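Local coordinates for nonaheme cytochrome c (Desulfovibrio desulfuricans, PDB 1DUW), which carries nine covalently bound c-type hemes and probably transfers electrons in a hydrogenase-linked respiratory pathway, at residues A[32-37]-A[131-136]. Sequence-based numbering, arbitrary orientation.
Sequences PAVFNH and HNVTSS. With HEC (heme c), chain C.
Asn132 turns its side-chain amide onto the backbone of Val34: OD1 takes the N-H of Val34 at 2.9 Å, in the plane of the amide carbonyl, though the hydrogen bond is bent, with an N-H...O angle of 140°. CG lies between the backbone N and carbonyl carbon of Asn132 (chi1 61°), which swings the amide across toward the strand, at about a right angle to the Val34 side chain. ND2 of the same amide gives a weak bond, 3.3 Å long, to a water that also lies 2.9 Å from Val34 O. One residue on, Val133 N bonds Pro32 O at 2.9 Å. The valine's two methyls then divide their work: CG1 packs 3.5 Å from CD of Pro32, while CG2 meets Val34 CG2 at 3.9 Å.

These bonds dock the loop after helix 124-130 on strand 33-35, which pairs through Ala33 with Met16 and through Phe35 with Ile14 of strand 14-16 in a two-stranded antiparallel sheet. The loop begins at the axial ligand of a bis-histidine c-type heme, as is usual in class III cytochromes: NE2 of His131 binds the iron at 2.2 Å, with His81 as the second ligand. Ala33 packs its CB 3.6 Å from the heme methyl CMD, so strand and ligand reach the same heme. On the side of the imidazole away from the iron, His131 ND1 is hydrogen-bonded to Lys31 O, which helps hold the ring's rotation and may strengthen its donation to the metal. Farther out, Thr162 of helix 152-165 touches Val34 and accepts from Thr134 N.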
# COMPACT_ATOMS: atom_id res chain seq x y z
N PRO A 32 -7.62 -2.36 -17.00
CA PRO A 32 -7.01 -3.67 -16.70
C PRO A 32 -5.69 -3.52 -15.95
O PRO A 32 -4.95 -2.53 -16.05
CB PRO A 32 -6.81 -4.26 -18.09
CG PRO A 32 -7.92 -3.63 -18.91
CD PRO A 32 -7.92 -2.20 -18.44
N ALA A 33 -5.41 -4.56 -15.16
CA ALA A 33 -4.23 -4.63 -14.31
C ALA A 33 -3.04 -5.32 -14.96
O ALA A 33 -3.21 -6.35 -15.61
CB ALA A 33 -4.59 -5.38 -13.02
N VAL A 34 -1.85 -4.75 -14.78
CA VAL A 34 -0.67 -5.40 -15.37
C VAL A 34 0.12 -6.09 -14.26
O VAL A 34 0.67 -5.49 -13.33
CB VAL A 34 0.20 -4.43 -16.17
CG1 VAL A 34 1.58 -5.03 -16.43
CG2 VAL A 34 -0.48 -4.09 -17.49
N PHE A 35 0.17 -7.43 -14.33
CA PHE A 35 0.86 -8.17 -13.26
C PHE A 35 2.29 -8.54 -13.67
O PHE A 35 2.51 -9.23 -14.66
CB PHE A 35 0.02 -9.39 -12.88
CG PHE A 35 0.65 -10.24 -11.79
CD1 PHE A 35 0.57 -9.87 -10.46
CD2 PHE A 35 1.32 -11.40 -12.15
CE1 PHE A 35 1.16 -10.64 -9.47
CE2 PHE A 35 1.92 -12.17 -11.17
CZ PHE A 35 1.84 -11.79 -9.84
N ASN A 36 3.26 -8.06 -12.90
CA ASN A 36 4.65 -8.36 -13.25
C ASN A 36 4.98 -9.72 -12.66
O ASN A 36 5.43 -9.87 -11.53
CB ASN A 36 5.59 -7.26 -12.78
CG ASN A 36 7.00 -7.41 -13.31
OD1 ASN A 36 7.41 -8.51 -13.67
ND2 ASN A 36 7.72 -6.30 -13.35
N HIS A 37 4.71 -10.75 -13.44
CA HIS A 37 4.95 -12.11 -12.96
C HIS A 37 6.40 -12.38 -12.60
O HIS A 37 6.68 -12.97 -11.56
CB HIS A 37 4.45 -13.07 -14.06
CG HIS A 37 4.17 -14.40 -13.42
ND1 HIS A 37 5.20 -15.18 -12.92
CD2 HIS A 37 3.02 -15.05 -13.17
CE1 HIS A 37 4.70 -16.28 -12.40
NE2 HIS A 37 3.40 -16.20 -12.55
N HIS A 131 -4.47 -0.98 -11.38
CA HIS A 131 -5.26 -0.79 -12.59
C HIS A 131 -4.53 0.19 -13.48
O HIS A 131 -4.92 1.35 -13.57
CB HIS A 131 -6.63 -0.22 -12.20
CG HIS A 131 -7.42 -1.33 -11.59
ND1 HIS A 131 -7.92 -2.35 -12.40
CD2 HIS A 131 -7.77 -1.62 -10.32
CE1 HIS A 131 -8.57 -3.21 -11.64
NE2 HIS A 131 -8.48 -2.79 -10.40
N ASN A 132 -3.45 -0.30 -14.07
CA ASN A 132 -2.54 0.55 -14.80
C ASN A 132 -2.15 0.21 -16.22
O ASN A 132 -1.11 0.75 -16.61
CB ASN A 132 -1.24 0.48 -13.94
CG ASN A 132 -0.76 -0.97 -13.89
OD1 ASN A 132 -1.29 -1.87 -14.55
ND2 ASN A 132 0.29 -1.22 -13.11
N VAL A 133 -2.89 -0.63 -16.94
CA VAL A 133 -2.44 -0.97 -18.29
C VAL A 133 -2.22 0.28 -19.13
O VAL A 133 -2.99 1.24 -19.05
CB VAL A 133 -3.39 -1.94 -19.02
CG1 VAL A 133 -4.69 -1.26 -19.43
CG2 VAL A 133 -2.70 -2.51 -20.26
N THR A 134 -1.15 0.21 -19.90
CA THR A 134 -0.73 1.27 -20.79
C THR A 134 -1.93 1.75 -21.58
O THR A 134 -2.80 0.97 -21.96
CB THR A 134 0.36 0.78 -21.77
OG1 THR A 134 0.63 1.77 -22.77
CG2 THR A 134 -0.11 -0.46 -22.52
N SER A 135 -1.96 3.05 -21.86
CA SER A 135 -3.05 3.65 -22.63
C SER A 135 -2.96 3.24 -24.09
O SER A 135 -3.83 3.54 -24.91
CB SER A 135 -3.07 5.16 -22.45
OG SER A 135 -1.82 5.73 -22.79
N SER A 136 -1.90 2.51 -24.47
CA SER A 136 -1.74 2.00 -25.82
C SER A 136 -2.82 0.94 -26.05
O SER A 136 -3.15 0.66 -27.20
CB SER A 136 -0.35 1.43 -26.05
OG SER A 136 0.63 2.43 -25.86
FE HEC C . -9.15 -3.89 -8.58
CHA HEC C . -10.51 -6.34 -10.60
CHB HEC C . -12.16 -2.19 -8.60
CHC HEC C . -7.83 -1.45 -6.47
CHD HEC C . -6.21 -5.60 -8.49
NA HEC C . -10.97 -4.20 -9.42
C1A HEC C . -11.30 -5.26 -10.23
C2A HEC C . -12.67 -5.09 -10.63
C3A HEC C . -13.14 -3.92 -10.08
C4A HEC C . -12.05 -3.37 -9.30
CMA HEC C . -14.56 -3.40 -10.06
CAA HEC C . -13.44 -6.15 -11.42
CBA HEC C . -13.30 -5.98 -12.93
CGA HEC C . -13.97 -4.70 -13.42
O1A HEC C . -13.29 -3.87 -14.05
O2A HEC C . -15.22 -4.69 -13.43
NB HEC C . -9.83 -2.19 -7.71
C1B HEC C . -11.11 -1.69 -7.88
C2B HEC C . -11.21 -0.45 -7.13
C3B HEC C . -10.00 -0.22 -6.53
C4B HEC C . -9.13 -1.33 -6.89
CMB HEC C . -12.43 0.45 -7.24
CAB HEC C . -9.55 0.95 -5.69
CBB HEC C . -10.47 1.27 -4.52
NC HEC C . -7.38 -3.60 -7.66
C1C HEC C . -7.07 -2.53 -6.86
C2C HEC C . -5.69 -2.70 -6.44
C3C HEC C . -5.21 -3.86 -6.99
C4C HEC C . -6.28 -4.44 -7.77
CMC HEC C . -5.17 -1.87 -5.28
CAC HEC C . -3.83 -4.45 -6.83
CBC HEC C . -3.39 -4.75 -5.41
ND HEC C . -8.48 -5.62 -9.37
C1D HEC C . -7.11 -5.82 -9.53
C2D HEC C . -6.99 -6.98 -10.38
C3D HEC C . -8.21 -7.22 -10.95
C4D HEC C . -9.15 -6.29 -10.38
CMD HEC C . -5.73 -7.79 -10.56
CAD HEC C . -8.53 -8.23 -12.05
CBD HEC C . -8.14 -7.76 -13.45
CGD HEC C . -9.04 -6.62 -13.92
O1D HEC C . -10.20 -6.89 -14.27
O2D HEC C . -8.58 -5.47 -14.02
O HOH W 1 2.71 -3.52 -12.89